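Local atomic coordinates of alpha-1,4-endofucoidanase (Mariniflexile fucanivorans, PDB entry 6DLH), a protein that hydrolyses alpha-1,4 linkages within fucoidan chains, as a glycoside hydrolase of family 107 thought to use a retaining mechanism. Residues Asn301-Val304 and Leu308-Tyr311; His313-Phe318 and Ala340-Lys345; Glu362-Trp367 and Ile378-Pro383; Phe292-Gly297 and Thr349-Gly354. All coordinates share one frame; numbering follows the deposited sequence.

Overall arrangement
All four contacts lie in the catalytic part of the chain, around the edge of its parallel sheet where strands 341-342 and 377-379 are neighbours. Contacts 2 and 3 are buried and apolar. Each sets a helix against this edge, helix 307-321 in contact 2 and helix 361-372 in contact 3. Contact 1 uses the same helix as contact 2, but nearer its start and only partly buried. There it meets the loop just before the helix, and backbone carbonyl oxygens join the packing. Contact 4 is also partly buried. It joins two loops that follow strands, and one tryptophan makes the bridge. Phe343 ties contact 4 to contact 2 through a backbone bond to Gly293 and a bond from Trp351.

Contact 1 of 4, residues Asn301-Val304 and Leu308-Tyr311; sequences NMVV and LYTY
Val303 and Tyr309 lie side by side and point the same way. Val303 CB is 3.7 Å from Tyr309 CD2. The ring runs alongside the valine because its CG is anti to the backbone N (chi1 -172°). Val303 CG1 also touches Tyr309 CD2, at 3.7 Å, and reaches back to the CA of Tyr309. Leu308 fills the other part of the contact and meets mainly backbone oxygens. Its CB lies 3.3 Å from Met302 O. Its CD1 branch reaches into the turn, 3.7 Å from Val304 O and 3.8 Å from Asn301 O. No hydrogen bond crosses the contact.

The loop keeps its own shape. Residues Asn301 to Val304 form a type I beta turn. Asn301 OD1 accepts the N-H of Val303 at 3.0 Å, which makes an Asx turn. This bond is fairly straight (164°), though the donor is tilted from the carbonyl plane. Met302 O takes a bond from Asn312 ND2, one helical turn past Leu308.

The turn leads directly into helix 307-321. Helix 361-372 lies against both: Trp367 touches Met302 and Val303, meets the Tyr309 ring edge-to-face, and donates NE1 to Tyr309 OH.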
loop_
_atom_site.group_PDB
_atom_site.type_symbol
_atom_site.label_atom_id
_atom_site.label_comp_id
_atom_site.label_asym_id
_atom_site.label_seq_id
_atom_site.Cartn_x
_atom_site.Cartn_y
_atom_site.Cartn_z
ATOM N N ASN A 301 -23.222 -6.755 1.733
ATOM C CA ASN A 301 -23.059 -8.128 2.166
ATOM C C ASN A 301 -23.261 -9.053 0.967
ATOM O O ASN A 301 -24.327 -9.061 0.372
ATOM C CB ASN A 301 -24.006 -8.406 3.337
ATOM C CG ASN A 301 -23.704 -9.704 4.048
ATOM O OD1 ASN A 301 -23.180 -10.641 3.443
ATOM N ND2 ASN A 301 -24.049 -9.773 5.324
ATOM N N MET A 302 -22.249 -9.859 0.633
ATOM C CA MET A 302 -22.332 -10.673 -0.574
ATOM C C MET A 302 -23.174 -11.936 -0.352
ATOM O O MET A 302 -23.338 -12.729 -1.288
ATOM C CB MET A 302 -20.939 -11.053 -1.102
ATOM C CG MET A 302 -20.293 -12.207 -0.378
ATOM S SD MET A 302 -18.854 -12.998 -1.217
ATOM C CE MET A 302 -18.437 -14.196 0.046
ATOM N N VAL A 303 -23.716 -12.130 0.866
ATOM C CA VAL A 303 -24.595 -13.271 1.105
ATOM C C VAL A 303 -25.932 -12.849 1.723
ATOM O O VAL A 303 -26.709 -13.723 2.121
ATOM C CB VAL A 303 -23.925 -14.398 1.921
ATOM C CG1 VAL A 303 -22.706 -14.971 1.215
ATOM C CG2 VAL A 303 -23.590 -13.986 3.341
ATOM N N VAL A 304 -26.184 -11.533 1.828
ATOM C CA VAL A 304 -27.476 -11.011 2.263
ATOM C C VAL A 304 -27.930 -9.922 1.288
ATOM O O VAL A 304 -27.172 -8.995 1.008
ATOM C CB VAL A 304 -27.449 -10.487 3.718
ATOM C CG1 VAL A 304 -28.798 -9.911 4.137
ATOM C CG2 VAL A 304 -27.020 -11.550 4.720
ATOM N N LEU A 308 -28.275 -14.172 -2.642
ATOM C CA LEU A 308 -26.866 -13.969 -2.965
ATOM C C LEU A 308 -26.008 -15.104 -2.395
ATOM O O LEU A 308 -25.018 -15.507 -3.014
ATOM C CB LEU A 308 -26.394 -12.595 -2.471
ATOM C CG LEU A 308 -27.092 -11.381 -3.089
ATOM C CD1 LEU A 308 -26.529 -10.091 -2.515
ATOM C CD2 LEU A 308 -26.976 -11.386 -4.612
ATOM N N TYR A 309 -26.409 -15.644 -1.234
ATOM C CA TYR A 309 -25.690 -16.787 -0.683
ATOM C C TYR A 309 -25.652 -17.919 -1.717
ATOM O O TYR A 309 -24.598 -18.497 -1.976
ATOM C CB TYR A 309 -26.280 -17.247 0.661
ATOM C CG TYR A 309 -25.423 -18.295 1.327
ATOM C CD1 TYR A 309 -25.377 -19.596 0.839
ATOM C CD2 TYR A 309 -24.592 -17.973 2.391
ATOM C CE1 TYR A 309 -24.544 -20.553 1.397
ATOM C CE2 TYR A 309 -23.764 -18.922 2.971
ATOM C CZ TYR A 309 -23.744 -20.215 2.473
ATOM O OH TYR A 309 -22.918 -21.154 3.018
ATOM N N THR A 310 -26.810 -18.226 -2.309
ATOM C CA THR A 310 -26.934 -19.282 -3.298
ATOM C C THR A 310 -26.105 -18.949 -4.533
ATOM O O THR A 310 -25.359 -19.800 -5.017
ATOM C CB THR A 310 -28.394 -19.448 -3.732
ATOM O OG1 THR A 310 -29.124 -19.915 -2.600
ATOM C CG2 THR A 310 -28.572 -20.391 -4.903
ATOM N N TYR A 311 -26.267 -17.722 -5.053
ATOM C CA TYR A 311 -25.604 -17.330 -6.289
ATOM C C TYR A 311 -24.089 -17.435 -6.133
ATOM O O TYR A 311 -23.402 -17.937 -7.021
ATOM C CB TYR A 311 -25.975 -15.902 -6.710
ATOM C CG TYR A 311 -27.440 -15.610 -6.932
ATOM C CD1 TYR A 311 -28.337 -16.607 -7.274
ATOM C CD2 TYR A 311 -27.924 -14.312 -6.826
ATOM C CE1 TYR A 311 -29.681 -16.332 -7.467
ATOM C CE2 TYR A 311 -29.262 -14.016 -7.026
ATOM C CZ TYR A 311 -30.142 -15.032 -7.357
ATOM O OH TYR A 311 -31.464 -14.757 -7.542
#

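Contact 2 of 4, residues His313-Phe318 and Ala340-Lys345; sequences HDLVVF and AHFFPK
Helix 307-321 packs here on strand 341-342, the outermost strand of the parallel sheet at this edge and the next strand after the helix in the chain. Phe342 carries the contact from the strand side. Leu315 lays CD2 over one face of the Phe342 ring, 3.6 Å from the centroid and 21° off the normal. This is a CH-pi contact. The methyl is offset toward the CG-CD1 bond of Phe342, 3.5 Å from both atoms. The second methyl, Leu315 CD1, sits above the rim on the same face, 3.9 Å from Phe342 CE1. With chi1 at -173°, the Phe342 ring swings off the strand and up to the helix.

Val316 comes in at about a right angle to Phe342. Its CG2 touches Phe342 CD2 at 3.6 Å. Val316 also touches Thr370 of helix 361-372. The strand itself is held by backbone bonds from Phe342 to Gly377 and Thr379.

All three touching residues are buried and no hydrogen bond links the segments. Dispersion and shape therefore hold helix to strand. Leu315 and Pro344 CB pack on opposite faces of the Phe342 ring, while Val316 CG2 packs against its CD2 side.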
loop_
_atom_site.group_PDB
_atom_site.type_symbol
_atom_site.label_atom_id
_atom_site.label_comp_id
_atom_site.label_asym_id
_atom_site.label_seq_id
_atom_site.Cartn_x
_atom_site.Cartn_y
_atom_site.Cartn_z
ATOM N N HIS A 313 -22.326 -19.057 -3.708
ATOM C CA HIS A 313 -21.859 -20.389 -3.357
ATOM C C HIS A 313 -21.878 -21.297 -4.586
ATOM O O HIS A 313 -20.994 -22.137 -4.738
ATOM C CB HIS A 313 -22.615 -21.005 -2.164
ATOM C CG HIS A 313 -21.957 -22.272 -1.727
ATOM N ND1 HIS A 313 -22.407 -23.521 -2.122
ATOM C CD2 HIS A 313 -20.827 -22.485 -1.012
ATOM C CE1 HIS A 313 -21.613 -24.450 -1.630
ATOM N NE2 HIS A 313 -20.628 -23.835 -0.957
ATOM N N ASP A 314 -22.872 -21.111 -5.469
ATOM C CA ASP A 314 -22.918 -21.827 -6.741
ATOM C C ASP A 314 -21.729 -21.454 -7.622
ATOM O O ASP A 314 -21.301 -22.261 -8.442
ATOM C CB ASP A 314 -24.239 -21.612 -7.494
ATOM C CG ASP A 314 -25.404 -22.336 -6.839
ATOM O OD1 ASP A 314 -25.137 -23.195 -5.969
ATOM O OD2 ASP A 314 -26.566 -22.023 -7.188
ATOM N N LEU A 315 -21.216 -20.225 -7.471
ATOM C CA LEU A 315 -20.039 -19.812 -8.220
ATOM C C LEU A 315 -18.842 -20.652 -7.773
ATOM O O LEU A 315 -18.042 -21.101 -8.589
ATOM C CB LEU A 315 -19.792 -18.312 -8.006
ATOM C CG LEU A 315 -18.633 -17.685 -8.790
ATOM C CD1 LEU A 315 -18.848 -16.184 -8.947
ATOM C CD2 LEU A 315 -17.297 -17.939 -8.103
ATOM N N VAL A 316 -18.730 -20.857 -6.462
ATOM C CA VAL A 316 -17.623 -21.605 -5.899
ATOM C C VAL A 316 -17.751 -23.080 -6.288
ATOM O O VAL A 316 -16.758 -23.712 -6.649
ATOM C CB VAL A 316 -17.550 -21.337 -4.383
ATOM C CG1 VAL A 316 -17.550 -22.575 -3.517
ATOM C CG2 VAL A 316 -16.440 -20.373 -4.007
ATOM N N VAL A 317 -18.987 -23.609 -6.282
ATOM C CA VAL A 317 -19.229 -24.982 -6.695
ATOM C C VAL A 317 -18.881 -25.129 -8.176
ATOM O O VAL A 317 -18.283 -26.129 -8.564
ATOM C CB VAL A 317 -20.666 -25.445 -6.366
ATOM C CG1 VAL A 317 -20.993 -26.793 -6.995
ATOM C CG2 VAL A 317 -20.886 -25.505 -4.867
ATOM N N PHE A 318 -19.217 -24.111 -8.983
ATOM C CA PHE A 318 -18.872 -24.092 -10.401
ATOM C C PHE A 318 -17.368 -24.293 -10.608
ATOM O O PHE A 318 -16.952 -24.947 -11.565
ATOM C CB PHE A 318 -19.317 -22.785 -11.066
ATOM C CG PHE A 318 -19.154 -22.749 -12.568
ATOM C CD1 PHE A 318 -20.164 -23.203 -13.407
ATOM C CD2 PHE A 318 -17.991 -22.270 -13.150
ATOM C CE1 PHE A 318 -20.018 -23.178 -14.788
ATOM C CE2 PHE A 318 -17.839 -22.249 -14.531
ATOM C CZ PHE A 318 -18.851 -22.700 -15.349
ATOM N N ALA A 340 -10.437 -20.423 -13.480
ATOM C CA ALA A 340 -11.570 -19.934 -12.715
ATOM C C ALA A 340 -11.049 -19.303 -11.427
ATOM O O ALA A 340 -10.306 -19.937 -10.685
ATOM C CB ALA A 340 -12.524 -21.069 -12.439
ATOM N N HIS A 341 -11.438 -18.047 -11.179
ATOM C CA HIS A 341 -10.971 -17.339 -10.000
ATOM C C HIS A 341 -12.090 -16.471 -9.430
ATOM O O HIS A 341 -12.894 -15.916 -10.173
ATOM C CB HIS A 341 -9.699 -16.540 -10.332
ATOM C CG HIS A 341 -9.431 -15.406 -9.401
ATOM N ND1 HIS A 341 -10.005 -14.157 -9.571
ATOM C CD2 HIS A 341 -8.662 -15.324 -8.297
ATOM C CE1 HIS A 341 -9.596 -13.353 -8.611
ATOM N NE2 HIS A 341 -8.763 -14.042 -7.822
ATOM N N PHE A 342 -12.106 -16.342 -8.101
ATOM C CA PHE A 342 -13.182 -15.675 -7.384
ATOM C C PHE A 342 -12.574 -14.559 -6.536
ATOM O O PHE A 342 -11.506 -14.760 -5.956
ATOM C CB PHE A 342 -13.956 -16.728 -6.576
ATOM C CG PHE A 342 -15.220 -16.282 -5.877
ATOM C CD1 PHE A 342 -15.998 -15.244 -6.371
ATOM C CD2 PHE A 342 -15.663 -16.943 -4.741
ATOM C CE1 PHE A 342 -17.167 -14.857 -5.727
ATOM C CE2 PHE A 342 -16.837 -16.567 -4.103
ATOM C CZ PHE A 342 -17.592 -15.530 -4.601
ATOM N N PHE A 343 -13.257 -13.396 -6.484
ATOM C CA PHE A 343 -12.848 -12.260 -5.665
ATOM C C PHE A 343 -13.926 -11.903 -4.640
ATOM O O PHE A 343 -14.504 -10.819 -4.692
ATOM C CB PHE A 343 -12.485 -11.046 -6.532
ATOM C CG PHE A 343 -11.722 -9.940 -5.839
ATOM C CD1 PHE A 343 -11.266 -10.080 -4.533
ATOM C CD2 PHE A 343 -11.433 -8.759 -6.505
ATOM C CE1 PHE A 343 -10.547 -9.068 -3.911
ATOM C CE2 PHE A 343 -10.698 -7.753 -5.892
ATOM C CZ PHE A 343 -10.267 -7.900 -4.592
ATOM N N PRO A 344 -14.190 -12.765 -3.631
ATOM C CA PRO A 344 -15.226 -12.489 -2.629
ATOM C C PRO A 344 -14.748 -11.544 -1.527
ATOM O O PRO A 344 -13.556 -11.246 -1.435
ATOM C CB PRO A 344 -15.478 -13.886 -2.041
ATOM C CG PRO A 344 -14.114 -14.551 -2.101
ATOM C CD PRO A 344 -13.490 -14.041 -3.388
ATOM N N LYS A 345 -15.691 -11.078 -0.697
ATOM C CA LYS A 345 -15.386 -10.290 0.490
ATOM C C LYS A 345 -15.612 -11.146 1.730
ATOM O O LYS A 345 -16.606 -11.861 1.807
ATOM C CB LYS A 345 -16.373 -9.133 0.694
ATOM C CG LYS A 345 -16.861 -8.409 -0.545
ATOM C CD LYS A 345 -17.951 -7.412 -0.206
ATOM C CE LYS A 345 -18.872 -7.162 -1.381
ATOM N NZ LYS A 345 -19.666 -5.926 -1.188
#

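Contact 3 of 4, residues Glu362-Trp367 and Ile378-Pro383; sequences EQFVEW and ITWGTP
Phe364 and Trp380 form the tight centre of this contact. The two side chains slide past each other in opposite directions. Phe364 CE1 sits over the middle of the Trp380 indole, 3.3 Å above its plane. It is 3.5 Å from Trp380 CE2, and CZ approaches the same atom equally closely. The ring planes are turned 34° against each other, with the phenyl and six-membered centroids 4.3 Å apart. The pair is oblique. A chi1 of -169° turns the Phe364 ring away from its own N and carries it off the helix toward the sheet. The opposite face of the indole rests on CG2 of Ile378, two residues earlier on the same segment.

The contact belongs to a beta-alpha-beta unit. Strand 341-342 leads through helix 361-372 to strand 377-379, and the two strands run parallel as neighbours in the sheet. Trp380 stands just past the end of the second strand and packs back onto the helix. Its NE1 donates to Thr368 OG1, which itself bonds to Phe364 O. The indole is thus fixed at its polar atom as well as on both faces.

Around Trp367 the fit is looser. Trp367 CB meets the indole of Trp380 at its edge, 4.5 Å from Trp380 CZ2. Ile378 CD1 comes no nearer than 4.2 Å to Trp367 O. The indole of Trp367 turns instead to helix 307-321, where NE1 is bound by Tyr309 OH and the side chain also touches Asn312. Further round helix 361-372, Glu362 is exposed, and Gln363 and Glu366 are partly so. None of the three touches segment 378-383.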
loop_
_atom_site.group_PDB
_atom_site.type_symbol
_atom_site.label_atom_id
_atom_site.label_comp_id
_atom_site.label_asym_id
_atom_site.label_seq_id
_atom_site.Cartn_x
_atom_site.Cartn_y
_atom_site.Cartn_z
ATOM N N GLU A 362 -17.241 -22.215 9.843
ATOM C CA GLU A 362 -17.492 -23.436 9.085
ATOM C C GLU A 362 -17.736 -23.122 7.605
ATOM O O GLU A 362 -17.217 -23.812 6.730
ATOM C CB GLU A 362 -18.673 -24.207 9.682
ATOM C CG GLU A 362 -18.946 -25.531 8.987
ATOM N N GLN A 363 -18.564 -22.109 7.326
ATOM C CA GLN A 363 -18.874 -21.731 5.953
ATOM C C GLN A 363 -17.612 -21.223 5.254
ATOM O O GLN A 363 -17.373 -21.566 4.101
ATOM C CB GLN A 363 -19.993 -20.685 5.910
ATOM C CG GLN A 363 -21.391 -21.257 6.129
ATOM C CD GLN A 363 -22.378 -20.161 6.459
ATOM O OE1 GLN A 363 -22.000 -19.014 6.692
ATOM N NE2 GLN A 363 -23.659 -20.505 6.489
ATOM N N PHE A 364 -16.793 -20.431 5.966
ATOM C CA PHE A 364 -15.594 -19.861 5.371
ATOM C C PHE A 364 -14.664 -20.961 4.861
ATOM O O PHE A 364 -14.184 -20.889 3.731
ATOM C CB PHE A 364 -14.857 -18.945 6.349
ATOM C CG PHE A 364 -13.770 -18.141 5.683
ATOM C CD1 PHE A 364 -14.060 -16.935 5.063
ATOM C CD2 PHE A 364 -12.461 -18.606 5.645
ATOM C CE1 PHE A 364 -13.063 -16.204 4.422
ATOM C CE2 PHE A 364 -11.466 -17.881 5.000
ATOM C CZ PHE A 364 -11.769 -16.676 4.393
ATOM N N VAL A 365 -14.436 -21.977 5.705
ATOM C CA VAL A 365 -13.559 -23.097 5.398
ATOM C C VAL A 365 -14.130 -23.884 4.219
ATOM O O VAL A 365 -13.389 -24.276 3.313
ATOM C CB VAL A 365 -13.338 -23.980 6.645
ATOM C CG1 VAL A 365 -12.518 -25.216 6.331
ATOM C CG2 VAL A 365 -12.680 -23.190 7.778
ATOM N N GLU A 366 -15.452 -24.103 4.235
ATOM C CA GLU A 366 -16.123 -24.878 3.200
ATOM C C GLU A 366 -16.054 -24.155 1.850
ATOM O O GLU A 366 -15.694 -24.781 0.849
ATOM C CB GLU A 366 -17.552 -25.236 3.622
ATOM C CG GLU A 366 -18.303 -26.082 2.596
ATOM C CD GLU A 366 -18.966 -25.305 1.463
ATOM O OE1 GLU A 366 -18.796 -25.690 0.284
ATOM O OE2 GLU A 366 -19.655 -24.318 1.762
ATOM N N TRP A 367 -16.388 -22.852 1.821
ATOM C CA TRP A 367 -16.362 -22.093 0.574
ATOM C C TRP A 367 -14.957 -22.163 -0.020
ATOM O O TRP A 367 -14.791 -22.470 -1.205
ATOM C CB TRP A 367 -16.778 -20.622 0.767
ATOM C CG TRP A 367 -18.245 -20.332 0.912
ATOM C CD1 TRP A 367 -19.143 -20.958 1.729
ATOM C CD2 TRP A 367 -18.978 -19.274 0.260
ATOM N NE1 TRP A 367 -20.383 -20.385 1.613
ATOM C CE2 TRP A 367 -20.308 -19.338 0.728
ATOM C CE3 TRP A 367 -18.645 -18.289 -0.679
ATOM C CZ2 TRP A 367 -21.298 -18.456 0.290
ATOM C CZ3 TRP A 367 -19.620 -17.416 -1.111
ATOM C CH2 TRP A 367 -20.931 -17.502 -0.632
ATOM N N ILE A 378 -8.845 -18.188 -5.269
ATOM C CA ILE A 378 -9.652 -17.202 -4.568
ATOM C C ILE A 378 -8.741 -16.135 -3.968
ATOM O O ILE A 378 -7.852 -16.446 -3.173
ATOM C CB ILE A 378 -10.535 -17.855 -3.484
ATOM C CG1 ILE A 378 -11.513 -18.876 -4.079
ATOM C CG2 ILE A 378 -11.267 -16.768 -2.700
ATOM C CD1 ILE A 378 -12.285 -19.667 -3.042
ATOM N N THR A 379 -8.974 -14.877 -4.372
ATOM C CA THR A 379 -8.471 -13.736 -3.631
ATOM C C THR A 379 -9.526 -13.339 -2.609
ATOM O O THR A 379 -10.520 -12.720 -2.968
ATOM C CB THR A 379 -8.227 -12.520 -4.535
ATOM O OG1 THR A 379 -7.426 -12.914 -5.646
ATOM C CG2 THR A 379 -7.541 -11.387 -3.803
ATOM N N TRP A 380 -9.326 -13.704 -1.340
ATOM C CA TRP A 380 -10.250 -13.219 -0.332
ATOM C C TRP A 380 -10.013 -11.731 -0.127
ATOM O O TRP A 380 -8.872 -11.295 0.023
ATOM C CB TRP A 380 -10.119 -13.995 0.985
ATOM C CG TRP A 380 -10.945 -15.243 0.981
ATOM C CD1 TRP A 380 -10.506 -16.527 0.814
ATOM C CD2 TRP A 380 -12.376 -15.312 1.092
ATOM N NE1 TRP A 380 -11.564 -17.395 0.854
ATOM C CE2 TRP A 380 -12.724 -16.676 1.013
ATOM C CE3 TRP A 380 -13.385 -14.360 1.274
ATOM C CZ2 TRP A 380 -14.045 -17.105 1.124
ATOM C CZ3 TRP A 380 -14.691 -14.781 1.380
ATOM C CH2 TRP A 380 -15.009 -16.137 1.295
ATOM N N GLY A 381 -11.109 -10.968 -0.140
ATOM C CA GLY A 381 -11.084 -9.617 0.384
ATOM C C GLY A 381 -11.011 -9.684 1.904
ATOM O O GLY A 381 -12.049 -9.738 2.563
ATOM N N THR A 382 -9.777 -9.690 2.428
ATOM C CA THR A 382 -9.482 -9.840 3.844
ATOM C C THR A 382 -9.459 -8.467 4.502
ATOM O O THR A 382 -8.700 -7.601 4.081
ATOM C CB THR A 382 -8.125 -10.536 4.045
ATOM O OG1 THR A 382 -7.124 -9.816 3.312
ATOM C CG2 THR A 382 -8.133 -11.986 3.611
ATOM N N PRO A 383 -10.260 -8.224 5.567
ATOM C CA PRO A 383 -10.342 -6.896 6.183
ATOM C C PRO A 383 -9.217 -6.556 7.168
ATOM O O PRO A 383 -8.876 -7.344 8.054
ATOM C CB PRO A 383 -11.667 -6.972 6.958
ATOM C CG PRO A 383 -11.789 -8.434 7.355
ATOM C CD PRO A 383 -11.147 -9.204 6.215
#

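Contact 4 of 4, residues Phe292-Gly297 and Thr349-Gly354; sequences FGHPFG and TSWNAG
Neither segment is regular helix or strand, and the backbones stay well apart: His294 CA and Trp351 CA, the nearest pair, are 10.7 Å from each other. Gly293 has positive phi (71°) just before the chain extends through His294 and Pro295. On the other side Ser350 OG donates to Ala353 O at 2.8 Å, across a compact bend.

Trp351 spans the gap with the benzo end of its indole. Trp351 CH2 lies 3.4 Å from His294 NE2, and CZ2 is over one face of the imidazole. The two rings meet obliquely, with planes at 48°. Pro295 comes to the edge of the indole, in plane, and Pro295 CD lies 3.8 Å from Trp351 CZ2. His294 ND1 donates to Pro295 O at 3.0 Å. The bond is bent (136°) and tilted from the imidazole plane, but lies on a carbonyl lone pair; it would restrain the ring's rotation.

Trp351 NE1 donates to Phe343 O, and Lys345 makes a cation-pi contact with the indole. A bound ethanediol, probably from the crystallisation liquor, lies near the Trp351 side chain. Both loops come after strands of the parallel sheet, on the C-terminal side, where barrel glycosidases usually carry their active sites; a place near the active site is consistent with this but not established. The contact is aromatic and van der Waals, with no hydrogen bond between the loops; hydrogen bonds to other groups help place both aromatic rings.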
loop_
_atom_site.group_PDB
_atom_site.type_symbol
_atom_site.label_atom_id
_atom_site.label_comp_id
_atom_site.label_asym_id
_atom_site.label_seq_id
_atom_site.Cartn_x
_atom_site.Cartn_y
_atom_site.Cartn_z
ATOM N N PHE A 292 -11.720 -12.324 -13.382
ATOM C CA PHE A 292 -11.721 -11.338 -12.316
ATOM C C PHE A 292 -12.577 -11.859 -11.162
ATOM O O PHE A 292 -12.156 -11.820 -9.998
ATOM C CB PHE A 292 -12.231 -9.995 -12.840
ATOM C CG PHE A 292 -12.016 -8.828 -11.912
ATOM C CD1 PHE A 292 -12.920 -8.547 -10.899
ATOM C CD2 PHE A 292 -10.917 -7.994 -12.065
ATOM C CE1 PHE A 292 -12.726 -7.464 -10.055
ATOM C CE2 PHE A 292 -10.722 -6.913 -11.219
ATOM C CZ PHE A 292 -11.625 -6.651 -10.214
ATOM N N GLY A 293 -13.776 -12.340 -11.512
ATOM C CA GLY A 293 -14.625 -13.112 -10.617
ATOM C C GLY A 293 -15.233 -12.281 -9.489
ATOM O O GLY A 293 -15.233 -12.704 -8.343
ATOM N N HIS A 294 -15.761 -11.103 -9.830
ATOM C CA HIS A 294 -16.534 -10.279 -8.915
ATOM C C HIS A 294 -17.774 -11.065 -8.476
ATOM O O HIS A 294 -18.408 -11.728 -9.294
ATOM C CB HIS A 294 -16.896 -8.988 -9.651
ATOM C CG HIS A 294 -17.449 -7.891 -8.809
ATOM N ND1 HIS A 294 -18.788 -7.838 -8.447
ATOM C CD2 HIS A 294 -16.877 -6.763 -8.326
ATOM C CE1 HIS A 294 -19.006 -6.744 -7.745
ATOM N NE2 HIS A 294 -17.854 -6.067 -7.661
ATOM N N PRO A 295 -18.155 -11.045 -7.179
ATOM C CA PRO A 295 -19.357 -11.748 -6.732
ATOM C C PRO A 295 -20.662 -11.115 -7.220
ATOM O O PRO A 295 -20.693 -9.953 -7.615
ATOM C CB PRO A 295 -19.261 -11.704 -5.199
ATOM C CG PRO A 295 -18.361 -10.530 -4.897
ATOM C CD PRO A 295 -17.425 -10.400 -6.080
ATOM N N PHE A 296 -21.742 -11.901 -7.186
ATOM C CA PHE A 296 -23.076 -11.371 -7.400
ATOM C C PHE A 296 -23.445 -10.447 -6.241
ATOM O O PHE A 296 -22.952 -10.612 -5.126
ATOM C CB PHE A 296 -24.079 -12.520 -7.478
ATOM C CG PHE A 296 -23.938 -13.408 -8.687
ATOM C CD1 PHE A 296 -24.666 -13.147 -9.841
ATOM C CD2 PHE A 296 -23.102 -14.516 -8.661
ATOM C CE1 PHE A 296 -24.552 -13.980 -10.945
ATOM C CE2 PHE A 296 -22.988 -15.346 -9.766
ATOM C CZ PHE A 296 -23.707 -15.073 -10.912
ATOM N N GLY A 297 -24.333 -9.486 -6.516
ATOM C CA GLY A 297 -24.760 -8.521 -5.517
ATOM C C GLY A 297 -23.948 -7.235 -5.611
ATOM O O GLY A 297 -22.864 -7.212 -6.183
ATOM N N THR A 349 -19.132 -5.817 4.793
ATOM C CA THR A 349 -19.244 -4.418 4.396
ATOM C C THR A 349 -18.402 -4.072 3.167
ATOM O O THR A 349 -18.891 -3.384 2.273
ATOM C CB THR A 349 -19.078 -3.466 5.591
ATOM O OG1 THR A 349 -17.838 -3.777 6.226
ATOM C CG2 THR A 349 -20.207 -3.581 6.595
ATOM N N SER A 350 -17.137 -4.503 3.120
ATOM C CA SER A 350 -16.287 -4.125 2.000
ATOM C C SER A 350 -15.215 -5.182 1.760
ATOM O O SER A 350 -15.162 -6.179 2.476
ATOM C CB SER A 350 -15.684 -2.762 2.205
ATOM O OG SER A 350 -14.792 -2.774 3.299
ATOM N N TRP A 351 -14.376 -4.953 0.743
ATOM C CA TRP A 351 -13.346 -5.913 0.369
ATOM C C TRP A 351 -12.154 -5.856 1.323
ATOM O O TRP A 351 -11.514 -6.871 1.547
ATOM C CB TRP A 351 -12.913 -5.757 -1.098
ATOM C CG TRP A 351 -13.743 -6.562 -2.057
ATOM C CD1 TRP A 351 -13.550 -7.865 -2.418
ATOM C CD2 TRP A 351 -14.928 -6.125 -2.750
ATOM N NE1 TRP A 351 -14.532 -8.269 -3.282
ATOM C CE2 TRP A 351 -15.389 -7.225 -3.511
ATOM C CE3 TRP A 351 -15.652 -4.922 -2.791
ATOM C CZ2 TRP A 351 -16.528 -7.153 -4.315
ATOM C CZ3 TRP A 351 -16.776 -4.850 -3.592
ATOM C CH2 TRP A 351 -17.206 -5.952 -4.343
ATOM N N ASN A 352 -11.848 -4.678 1.878
ATOM C CA ASN A 352 -10.535 -4.469 2.470
ATOM C C ASN A 352 -10.635 -4.144 3.959
ATOM O O ASN A 352 -9.614 -3.991 4.631
ATOM C CB ASN A 352 -9.744 -3.391 1.722
ATOM C CG ASN A 352 -10.325 -2.006 1.916
ATOM O OD1 ASN A 352 -11.539 -1.848 2.006
ATOM N ND2 ASN A 352 -9.471 -0.999 1.971
ATOM N N ALA A 353 -11.865 -4.057 4.467
ATOM C CA ALA A 353 -12.118 -3.671 5.846
ATOM C C ALA A 353 -13.501 -4.173 6.242
ATOM O O ALA A 353 -14.257 -4.636 5.389
ATOM C CB ALA A 353 -12.017 -2.171 5.974
ATOM N N GLY A 354 -13.821 -4.088 7.535
ATOM C CA GLY A 354 -15.130 -4.511 8.004
ATOM C C GLY A 354 -15.058 -5.314 9.298
ATOM O O GLY A 354 -14.278 -6.254 9.419
#